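Local coordinates for pseudoazurin (Blue copper protein) (Sinorhizobium meliloti, PDB 3TU6) that binds one copper ion and probably carries electrons in the periplasm, as blue copper proteins of the plastocyanin/azurin family do, at residues Y4-L9 with F20-I25; V33-K38 with I66-S71; N43-K48 with T57-I62; V75-C80 with I89-V94. One frame throughout, in Å; residues are numbered along the deposited sequence. Where two conformers were deposited one is given.

Contact 1. Residues Y4-L9 with F20-I25; sequences YRVEML and FEPAVI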
# COMPACT_ATOMS: atom_id res chain seq x y z
N TYR A 4 -1.83 -12.70 3.08
CA TYR A 4 -2.85 -11.67 3.32
C TYR A 4 -3.49 -11.19 2.03
O TYR A 4 -2.97 -11.41 0.93
CB TYR A 4 -2.23 -10.50 4.08
CG TYR A 4 -1.72 -10.90 5.45
CD1 TYR A 4 -2.62 -11.25 6.46
CD2 TYR A 4 -0.36 -10.95 5.73
CE1 TYR A 4 -2.17 -11.63 7.71
CE2 TYR A 4 0.10 -11.33 6.99
CZ TYR A 4 -0.81 -11.67 7.97
OH TYR A 4 -0.38 -12.05 9.22
N ARG A 5 -4.64 -10.53 2.17
CA ARG A 5 -5.43 -10.04 1.04
C ARG A 5 -5.71 -8.54 1.19
O ARG A 5 -6.08 -8.08 2.26
CB ARG A 5 -6.77 -10.77 0.97
CG ARG A 5 -6.67 -12.26 0.65
CD ARG A 5 -6.19 -12.50 -0.76
NE ARG A 5 -6.53 -13.84 -1.24
CZ ARG A 5 -7.73 -14.22 -1.67
NH1 ARG A 5 -8.75 -13.37 -1.69
NH2 ARG A 5 -7.92 -15.47 -2.09
N VAL A 6 -5.51 -7.80 0.10
CA VAL A 6 -5.91 -6.40 0.02
C VAL A 6 -6.83 -6.22 -1.18
O VAL A 6 -6.41 -6.43 -2.32
CB VAL A 6 -4.70 -5.47 -0.13
CG1 VAL A 6 -5.15 -4.03 -0.31
CG2 VAL A 6 -3.78 -5.60 1.06
N GLU A 7 -8.08 -5.84 -0.92
CA GLU A 7 -9.05 -5.65 -1.99
C GLU A 7 -8.91 -4.27 -2.61
O GLU A 7 -8.72 -3.27 -1.91
CB GLU A 7 -10.47 -5.84 -1.46
CG GLU A 7 -10.76 -7.25 -0.97
CD GLU A 7 -12.21 -7.47 -0.61
OE1 GLU A 7 -12.70 -8.60 -0.79
OE2 GLU A 7 -12.87 -6.51 -0.15
N MET A 8 -8.98 -4.21 -3.94
CA MET A 8 -8.95 -2.96 -4.68
C MET A 8 -10.39 -2.60 -5.03
O MET A 8 -11.04 -3.30 -5.80
CB MET A 8 -8.09 -3.10 -5.95
CG MET A 8 -6.72 -3.73 -5.68
SD MET A 8 -5.59 -3.70 -7.09
CE MET A 8 -6.36 -4.91 -8.17
N LEU A 9 -10.89 -1.51 -4.43
CA LEU A 9 -12.32 -1.20 -4.43
C LEU A 9 -12.64 0.22 -4.87
O LEU A 9 -11.86 1.15 -4.66
CB LEU A 9 -12.88 -1.41 -3.02
CG LEU A 9 -12.88 -2.84 -2.48
CD1 LEU A 9 -13.05 -2.83 -0.97
CD2 LEU A 9 -13.98 -3.66 -3.14
N PHE A 20 -7.83 1.01 -1.27
CA PHE A 20 -7.36 -0.32 -0.92
C PHE A 20 -7.89 -0.66 0.47
O PHE A 20 -7.79 0.16 1.39
CB PHE A 20 -5.83 -0.38 -0.92
CG PHE A 20 -5.21 -0.19 -2.27
CD1 PHE A 20 -5.20 -1.22 -3.21
CD2 PHE A 20 -4.61 1.02 -2.61
CE1 PHE A 20 -4.62 -1.04 -4.46
CE2 PHE A 20 -4.03 1.20 -3.86
CZ PHE A 20 -4.03 0.17 -4.78
N GLU A 21 -8.46 -1.86 0.61
CA GLU A 21 -9.01 -2.32 1.89
C GLU A 21 -8.41 -3.68 2.26
O GLU A 21 -8.62 -4.66 1.55
CB GLU A 21 -10.53 -2.42 1.82
CG GLU A 21 -11.19 -2.76 3.15
CD GLU A 21 -12.70 -2.67 3.10
OE1 GLU A 21 -13.23 -1.94 2.24
OE2 GLU A 21 -13.36 -3.32 3.94
N PRO A 22 -7.67 -3.74 3.39
CA PRO A 22 -7.30 -2.68 4.33
C PRO A 22 -6.23 -1.74 3.77
O PRO A 22 -5.44 -2.14 2.92
CB PRO A 22 -6.76 -3.45 5.53
CG PRO A 22 -6.23 -4.69 4.96
CD PRO A 22 -7.13 -5.05 3.82
N ALA A 23 -6.23 -0.50 4.25
CA ALA A 23 -5.24 0.49 3.82
C ALA A 23 -3.85 0.17 4.36
O ALA A 23 -2.84 0.51 3.73
CB ALA A 23 -5.67 1.88 4.27
N VAL A 24 -3.79 -0.48 5.52
CA VAL A 24 -2.53 -0.81 6.19
C VAL A 24 -2.49 -2.28 6.60
O VAL A 24 -3.19 -2.68 7.54
CB VAL A 24 -2.32 0.07 7.44
CG1 VAL A 24 -1.02 -0.28 8.14
CG2 VAL A 24 -2.35 1.54 7.06
N ILE A 25 -1.69 -3.07 5.89
CA ILE A 25 -1.44 -4.47 6.24
C ILE A 25 -0.25 -4.54 7.20
O ILE A 25 0.78 -3.92 6.96
CB ILE A 25 -1.11 -5.33 5.00
CG1 ILE A 25 -2.36 -5.54 4.14
CG2 ILE A 25 -0.52 -6.68 5.40
CD1 ILE A 25 -3.37 -6.49 4.74
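The antiparallel hairpin that opens the cupredoxin fold is joined here by E7 and E21, a hydrogen-bonded pair on strands 3-9 and 19-27. E7 N gives its proton to E21 O at 2.8 Å, and E21 N returns one to E7 O at 2.9 Å. One step along, M8 and F20 form the non-hydrogen-bonded pair and turn to the other face of the sheet. Their side chains run next to each other, M8 CG 3.6 Å from F20 CE1, while M8 SD stands 5.2 Å from the F20 ring centroid and 80° off its normal, a Met-aromatic contact at the ring edge. Beyond E21 the regular pairing gives way at P22, which follows a cis peptide bond, and V6 bridges the break. With CG1 anti to its own N (chi1 176°), V6 sends that methyl to F20 CB at 3.8 Å and the other, CG2, to I25 CG1 at a tight 3.4 Å. E7 and E21 share the opposite face from M8 and F20, and there E7 OE1 makes a long, weak ion pair with K38 NZ. The split between acidic residues on one face and M8 with F20 on the other, the F20 side chain about 6 Å from the copper, suits a hairpin lining the interior of a cupredoxin beta sandwich.

Contact 2. Residues V33-K38 with I66-S71; sequences VTFVAK and ITVTLS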
# COMPACT_ATOMS: atom_id res chain seq x y z
N VAL A 33 1.36 -10.70 0.28
CA VAL A 33 0.11 -9.96 0.15
C VAL A 33 -0.40 -10.08 -1.29
O VAL A 33 0.33 -9.76 -2.23
CB VAL A 33 0.29 -8.47 0.51
CG1 VAL A 33 -0.94 -7.66 0.11
CG2 VAL A 33 0.56 -8.32 2.00
N THR A 34 -1.63 -10.55 -1.44
CA THR A 34 -2.26 -10.70 -2.75
C THR A 34 -3.32 -9.62 -2.93
O THR A 34 -4.17 -9.42 -2.07
CB THR A 34 -2.92 -12.08 -2.89
OG1 THR A 34 -1.94 -13.11 -2.70
CG2 THR A 34 -3.56 -12.24 -4.27
N PHE A 35 -3.26 -8.93 -4.07
CA PHE A 35 -4.23 -7.88 -4.37
C PHE A 35 -5.40 -8.46 -5.14
O PHE A 35 -5.21 -9.24 -6.07
CB PHE A 35 -3.55 -6.74 -5.14
CG PHE A 35 -2.61 -5.95 -4.30
CD1 PHE A 35 -3.07 -4.86 -3.58
CD2 PHE A 35 -1.28 -6.31 -4.17
CE1 PHE A 35 -2.22 -4.13 -2.78
CE2 PHE A 35 -0.41 -5.58 -3.37
CZ PHE A 35 -0.89 -4.49 -2.66
N VAL A 36 -6.61 -8.09 -4.73
CA VAL A 36 -7.84 -8.67 -5.28
C VAL A 36 -8.60 -7.60 -6.06
O VAL A 36 -8.86 -6.51 -5.55
CB VAL A 36 -8.74 -9.21 -4.15
CG1 VAL A 36 -9.95 -9.95 -4.74
CG2 VAL A 36 -7.95 -10.12 -3.23
N ALA A 37 -8.95 -7.93 -7.30
CA ALA A 37 -9.68 -7.01 -8.17
C ALA A 37 -11.18 -7.19 -7.97
O ALA A 37 -11.88 -7.65 -8.88
CB ALA A 37 -9.30 -7.24 -9.63
N LYS A 38 -11.68 -6.83 -6.79
CA LYS A 38 -13.10 -6.94 -6.48
C LYS A 38 -13.91 -5.99 -7.36
O LYS A 38 -14.97 -6.37 -7.88
CB LYS A 38 -13.37 -6.67 -5.00
CG LYS A 38 -14.79 -6.99 -4.56
CD LYS A 38 -14.89 -7.20 -3.06
CE LYS A 38 -16.30 -7.60 -2.65
NZ LYS A 38 -16.38 -7.93 -1.20
N ILE A 66 -2.02 -9.47 -8.39
CA ILE A 66 -0.62 -9.79 -8.16
C ILE A 66 -0.35 -10.14 -6.70
O ILE A 66 -0.91 -9.52 -5.79
CB ILE A 66 0.31 -8.62 -8.60
CG1 ILE A 66 1.77 -9.07 -8.67
CG2 ILE A 66 0.16 -7.42 -7.67
CD1 ILE A 66 2.69 -8.05 -9.29
N THR A 67 0.49 -11.15 -6.48
CA THR A 67 0.96 -11.51 -5.15
C THR A 67 2.40 -11.03 -5.00
O THR A 67 3.26 -11.38 -5.81
CB THR A 67 0.90 -13.03 -4.92
OG1 THR A 67 -0.47 -13.46 -4.95
CG2 THR A 67 1.50 -13.39 -3.56
N VAL A 68 2.65 -10.22 -3.97
CA VAL A 68 3.98 -9.66 -3.72
C VAL A 68 4.65 -10.35 -2.54
O VAL A 68 3.99 -10.75 -1.57
CB VAL A 68 3.92 -8.14 -3.47
CG1 VAL A 68 3.24 -7.44 -4.64
CG2 VAL A 68 3.19 -7.82 -2.17
N THR A 69 5.97 -10.50 -2.63
CA THR A 69 6.79 -11.06 -1.55
C THR A 69 7.34 -9.93 -0.69
O THR A 69 7.65 -8.85 -1.21
CB THR A 69 7.96 -11.88 -2.12
OG1 THR A 69 8.76 -11.05 -2.97
CG2 THR A 69 7.45 -13.08 -2.91
N LEU A 70 7.46 -10.18 0.61
CA LEU A 70 7.88 -9.15 1.56
C LEU A 70 9.01 -9.66 2.46
O LEU A 70 8.81 -9.87 3.65
CB LEU A 70 6.68 -8.72 2.41
CG LEU A 70 5.48 -8.15 1.65
CD1 LEU A 70 4.26 -8.07 2.56
CD2 LEU A 70 5.81 -6.78 1.07
N SER A 71 10.18 -9.83 1.87
CA SER A 71 11.33 -10.40 2.57
C SER A 71 11.97 -9.41 3.55
O SER A 71 12.19 -9.75 4.71
CB SER A 71 12.39 -10.90 1.58
OG SER A 71 11.92 -12.03 0.86
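Edge pairing in a cupredoxin sheet is illustrated by V33 and V68, a hydrogen-bonded antiparallel pair that docks the outermost strand 67-69 onto strand 32-36. V68 N donates to V33 O at 2.9 Å and V33 N to V68 O at 3.2 Å; a third bond, F35 N to I66 O at 3.0 Å, extends the pairing to the residue just before strand 67-69. Between these bonds T34 and T67 face one another as a non-hydrogen-bonded pair, on the side of the sheet opposite V33 and V68. Each holds its hydroxyl anti to its own carbonyl carbon (chi1 -58° in T34, -64° in T67), which brings the two oxygens together: OG1 of T34 lies 2.7 Å from OG1 of T67, a short hydrogen bond in which either may be the donor. The inner face is apolar. V33 CG2 reaches L70 CD1 at 3.8 Å, and both side chains also touch I92 of strand 89-94, so the edge strand is tied across the interior as well as along its backbone. F35 lies beside I66 with both side chains pointing the same way, and V33 CG1 sits over one face of the F35 ring, offset toward its rim. The carbonyl that accepts F35 N also meets the edge of the ring in its plane, with I66 O 3.6 Å from F35 CD2.

Contact 3. Residues N43-K48 with T57-I62; sequences NSALMK and TWKGKI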
# COMPACT_ATOMS: atom_id res chain seq x y z
N ASN A 43 -5.06 -1.06 -10.17
CA ASN A 43 -3.82 -1.83 -10.14
C ASN A 43 -3.09 -1.58 -8.82
O ASN A 43 -3.51 -0.74 -8.02
CB ASN A 43 -2.93 -1.48 -11.34
CG ASN A 43 -2.11 -0.21 -11.13
OD1 ASN A 43 -2.64 0.84 -10.76
ND2 ASN A 43 -0.81 -0.30 -11.37
N SER A 44 -2.00 -2.31 -8.61
CA SER A 44 -1.12 -2.09 -7.47
C SER A 44 0.33 -2.02 -7.94
O SER A 44 0.82 -2.95 -8.58
CB SER A 44 -1.28 -3.21 -6.44
OG SER A 44 -0.45 -2.98 -5.32
N ALA A 45 1.00 -0.91 -7.62
CA ALA A 45 2.40 -0.72 -7.96
C ALA A 45 3.12 0.00 -6.83
O ALA A 45 2.57 0.93 -6.23
CB ALA A 45 2.52 0.08 -9.25
N LEU A 46 4.35 -0.42 -6.54
CA LEU A 46 5.16 0.20 -5.50
C LEU A 46 5.53 1.62 -5.92
O LEU A 46 5.93 1.84 -7.06
CB LEU A 46 6.43 -0.62 -5.25
CG LEU A 46 7.35 -0.18 -4.10
CD1 LEU A 46 6.68 -0.41 -2.75
CD2 LEU A 46 8.68 -0.92 -4.17
N MET A 47 5.38 2.57 -5.00
CA MET A 47 5.72 3.96 -5.27
C MET A 47 7.23 4.14 -5.33
O MET A 47 7.98 3.39 -4.69
CB MET A 47 5.13 4.88 -4.20
CG MET A 47 3.61 4.82 -4.11
SD MET A 47 2.89 6.11 -3.07
CE MET A 47 3.19 7.56 -4.09
N LYS A 48 7.68 5.13 -6.10
CA LYS A 48 9.10 5.39 -6.28
C LYS A 48 9.71 5.87 -4.96
O LYS A 48 9.30 6.90 -4.42
CB LYS A 48 9.33 6.42 -7.40
CG LYS A 48 10.61 6.22 -8.21
CD LYS A 48 11.87 6.48 -7.38
CE LYS A 48 13.12 6.48 -8.24
NZ LYS A 48 13.15 7.61 -9.21
N THR A 57 10.68 -4.74 -5.86
CA THR A 57 9.57 -3.86 -6.23
C THR A 57 8.53 -4.62 -7.03
O THR A 57 8.76 -5.77 -7.43
CB THR A 57 10.06 -2.66 -7.07
OG1 THR A 57 10.48 -3.12 -8.36
CG2 THR A 57 11.22 -1.96 -6.38
N TRP A 58 7.39 -3.99 -7.27
CA TRP A 58 6.35 -4.56 -8.12
C TRP A 58 5.57 -3.49 -8.87
O TRP A 58 5.45 -2.35 -8.41
CB TRP A 58 5.41 -5.46 -7.31
CG TRP A 58 4.46 -4.73 -6.41
CD1 TRP A 58 3.20 -4.29 -6.73
CD2 TRP A 58 4.67 -4.37 -5.04
NE1 TRP A 58 2.63 -3.68 -5.64
CE2 TRP A 58 3.51 -3.71 -4.59
CE3 TRP A 58 5.74 -4.54 -4.15
CZ2 TRP A 58 3.38 -3.22 -3.29
CZ3 TRP A 58 5.61 -4.05 -2.85
CH2 TRP A 58 4.43 -3.40 -2.44
N LYS A 59 5.03 -3.88 -10.02
CA LYS A 59 4.24 -2.99 -10.86
C LYS A 59 3.15 -3.81 -11.55
O LYS A 59 3.33 -4.27 -12.68
CB LYS A 59 5.14 -2.28 -11.88
CG LYS A 59 4.44 -1.22 -12.71
CD LYS A 59 5.39 -0.56 -13.71
CE LYS A 59 6.35 0.41 -13.03
NZ LYS A 59 7.27 1.07 -14.00
N GLY A 60 2.03 -3.99 -10.85
CA GLY A 60 0.93 -4.79 -11.36
C GLY A 60 0.19 -4.12 -12.50
O GLY A 60 0.08 -2.89 -12.54
N LYS A 61 -0.33 -4.92 -13.42
CA LYS A 61 -1.16 -4.42 -14.51
C LYS A 61 -2.58 -4.16 -13.99
O LYS A 61 -2.92 -4.56 -12.88
CB LYS A 61 -1.21 -5.41 -15.67
CG LYS A 61 0.16 -5.74 -16.28
CD LYS A 61 0.75 -4.55 -17.02
CE LYS A 61 2.07 -4.91 -17.70
NZ LYS A 61 3.13 -5.27 -16.72
N ILE A 62 -3.39 -3.48 -14.79
CA ILE A 62 -4.77 -3.17 -14.42
C ILE A 62 -5.57 -4.47 -14.29
O ILE A 62 -5.54 -5.31 -15.19
CB ILE A 62 -5.45 -2.23 -15.44
CG1 ILE A 62 -4.78 -0.85 -15.45
CG2 ILE A 62 -6.94 -2.09 -15.14
CD1 ILE A 62 -5.05 -0.01 -14.21
O HOH W 1 -2.32 -4.66 -9.98
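The indole of W58 lies between L46 on one face and V68 on the other. L46 CB stands 4.1 Å from the centroid of the six-membered ring and only 8° off its normal, a CH-pi contact; L46 N lies over the same face nearer the rim. On the opposite face V68 CG1 packs against the ring. At the edge, in the ring plane, W58 NE1 donates to S44 OG at 3.2 Å, which fixes the rotation of the indole. The ring is folded back toward its own backbone, CG between N and the carbonyl carbon (chi1 73°), and so overlies L46, whose N is bound by W58 O at 2.9 Å. Replacing W58 with an alanine is likely to leave S44 OG without this donor and to open a gap between L46 and V68. The second flat group, the N43 amide, points ND2 at G60 O, 3.0 Å away and nearly in the amide plane, while its OD1 accepts from A81 N. The backbones add G60 N to S44 O at 2.8 Å, and one water links S44 N to K61 O. Because both ends of the N43 amide are used, its orientation is set, and it ties the 57-62 loop to the residue following the copper ligand C80. This is consistent with a second-shell role in steadying that part of the copper site.

Contact 4. Residues V75-C80 with I89-V94; sequences VYMYQC and IGAIVV. With CU (copper (II) ion), chain B.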
# COMPACT_ATOMS: atom_id res chain seq x y z
N VAL A 75 8.43 -0.30 5.81
CA VAL A 75 7.16 0.16 5.27
C VAL A 75 7.22 0.20 3.74
O VAL A 75 8.16 0.75 3.16
CB VAL A 75 6.81 1.57 5.78
CG1 VAL A 75 5.44 2.00 5.26
CG2 VAL A 75 6.84 1.61 7.30
N TYR A 76 6.22 -0.41 3.11
CA TYR A 76 6.09 -0.41 1.66
C TYR A 76 4.90 0.47 1.27
O TYR A 76 3.76 0.15 1.60
CB TYR A 76 5.86 -1.84 1.15
CG TYR A 76 7.03 -2.78 1.33
CD1 TYR A 76 7.40 -3.25 2.59
CD2 TYR A 76 7.77 -3.21 0.23
CE1 TYR A 76 8.47 -4.11 2.75
CE2 TYR A 76 8.85 -4.08 0.39
CZ TYR A 76 9.19 -4.52 1.65
OH TYR A 76 10.26 -5.38 1.79
N MET A 77 5.18 1.58 0.59
CA MET A 77 4.13 2.48 0.11
C MET A 77 3.84 2.20 -1.36
O MET A 77 4.73 2.31 -2.21
CB MET A 77 4.55 3.94 0.28
CG MET A 77 4.86 4.35 1.72
SD MET A 77 3.47 4.20 2.85
CE MET A 77 2.34 5.42 2.18
N TYR A 78 2.60 1.84 -1.66
CA TYR A 78 2.18 1.49 -3.02
C TYR A 78 0.95 2.29 -3.43
O TYR A 78 0.29 2.91 -2.58
CB TYR A 78 1.91 -0.02 -3.11
CG TYR A 78 0.71 -0.50 -2.32
CD1 TYR A 78 -0.56 -0.50 -2.87
CD2 TYR A 78 0.86 -0.95 -1.01
CE1 TYR A 78 -1.66 -0.93 -2.15
CE2 TYR A 78 -0.24 -1.39 -0.28
CZ TYR A 78 -1.50 -1.38 -0.86
OH TYR A 78 -2.59 -1.81 -0.15
N GLN A 79 0.64 2.28 -4.72
CA GLN A 79 -0.42 3.12 -5.27
C GLN A 79 -1.21 2.44 -6.38
O GLN A 79 -0.78 1.43 -6.93
CB GLN A 79 0.18 4.42 -5.82
CG GLN A 79 1.10 4.21 -7.03
CD GLN A 79 1.62 5.52 -7.60
OE1 GLN A 79 2.03 6.41 -6.86
NE2 GLN A 79 1.62 5.63 -8.92
N CYS A 80 -2.37 3.01 -6.69
CA CYS A 80 -3.11 2.71 -7.91
C CYS A 80 -2.87 3.86 -8.88
O CYS A 80 -3.24 4.99 -8.60
CB CYS A 80 -4.60 2.58 -7.62
SG CYS A 80 -5.63 2.40 -9.09
N ILE A 89 -3.94 5.13 -2.29
CA ILE A 89 -2.67 4.52 -1.90
C ILE A 89 -2.89 3.60 -0.70
O ILE A 89 -3.90 3.71 0.01
CB ILE A 89 -1.58 5.58 -1.56
CG1 ILE A 89 -2.04 6.50 -0.43
CG2 ILE A 89 -1.24 6.39 -2.80
CD1 ILE A 89 -0.91 7.36 0.13
N GLY A 90 -1.93 2.70 -0.48
CA GLY A 90 -1.96 1.81 0.67
C GLY A 90 -0.56 1.55 1.20
O GLY A 90 0.43 1.95 0.58
N ALA A 91 -0.49 0.88 2.34
CA ALA A 91 0.78 0.58 2.98
C ALA A 91 0.85 -0.89 3.40
O ALA A 91 -0.16 -1.48 3.78
CB ALA A 91 1.00 1.48 4.18
N ILE A 92 2.05 -1.46 3.32
CA ILE A 92 2.33 -2.76 3.91
C ILE A 92 3.50 -2.59 4.85
O ILE A 92 4.60 -2.24 4.42
CB ILE A 92 2.69 -3.82 2.84
CG1 ILE A 92 1.61 -3.90 1.76
CG2 ILE A 92 2.88 -5.18 3.51
CD1 ILE A 92 1.91 -4.93 0.69
N VAL A 93 3.26 -2.81 6.14
CA VAL A 93 4.31 -2.73 7.15
C VAL A 93 4.81 -4.14 7.45
O VAL A 93 4.04 -5.00 7.88
CB VAL A 93 3.80 -2.06 8.44
CG1 VAL A 93 4.94 -1.88 9.44
CG2 VAL A 93 3.15 -0.72 8.13
N VAL A 94 6.10 -4.36 7.21
CA VAL A 94 6.72 -5.67 7.40
C VAL A 94 7.67 -5.60 8.59
O VAL A 94 8.67 -4.89 8.55
CB VAL A 94 7.50 -6.10 6.14
CG1 VAL A 94 8.02 -7.52 6.29
CG2 VAL A 94 6.62 -5.98 4.90
CU CU B . -7.76 2.47 -8.40
O HOH W 2 -2.54 -2.33 2.51
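The shortest direct hydrogen bond between strands 75-79 and 89-94 runs from Y76 N to I92 O, 2.8 Å, and I92 N answers to Y76 O. Y78 and G90 repeat this pattern with two longer bonds. The Y78 side chain turns back over its partner strand: with CG between N and the carbonyl carbon (chi1 67°), the ring lies across the G90 backbone, and G90 CA stands 3.9 Å from the ring centroid, a CH-pi contact over the face. Y78 CE2 continues to I92 CG1 at 3.7 Å. At the ring's edge a water 2.7 Å from Y78 OH bridges to A91 O. A leucine at Y78 would remove this hydroxyl and is likely to leave the bridging water without one anchor and the rings of F20 and F35, both edge-to-face with Y78, poorly packed. Nearer the strand's start, Y76 CE1 presses on V94 CG2 at 3.4 Å, while on the other face M77 SD rests 3.9 Å from A91 CB. Just past strand 74-79, C80 SG binds copper at 2.2 Å, with H42, H83 and M88 completing the site. The hairpin runs through the centre of the fold to the type 1 copper cysteine: strands 45-46 and 19-27 flank it in the sheet, Y78 and I92 face the interior, and I89, A91 and V93 pack against helix 112-125.

Contact 1 meets contact 2 through M8 N and V36 O at 2.8 Å, and meets contact 4 through A23 O and A91 N at 2.8 Å; contact 3 joins contact 4 through A45 O and Q79 N, also 2.8 Å. Contact 3 is nested in the chain loop that contact 2 closes. In the interior the contacts converge on Y78, 3.3 Å from F35 (CE1 to CE1) and 3.6 Å from F20 (Y78 CE1 to F20 CD2). Toward the copper, contact 4 supplies a ligand, the side chains of F20 in contact 1 and N43 in contact 3 come within about 6 Å, and the F35 side chain in contact 2 stays about 10 Å away.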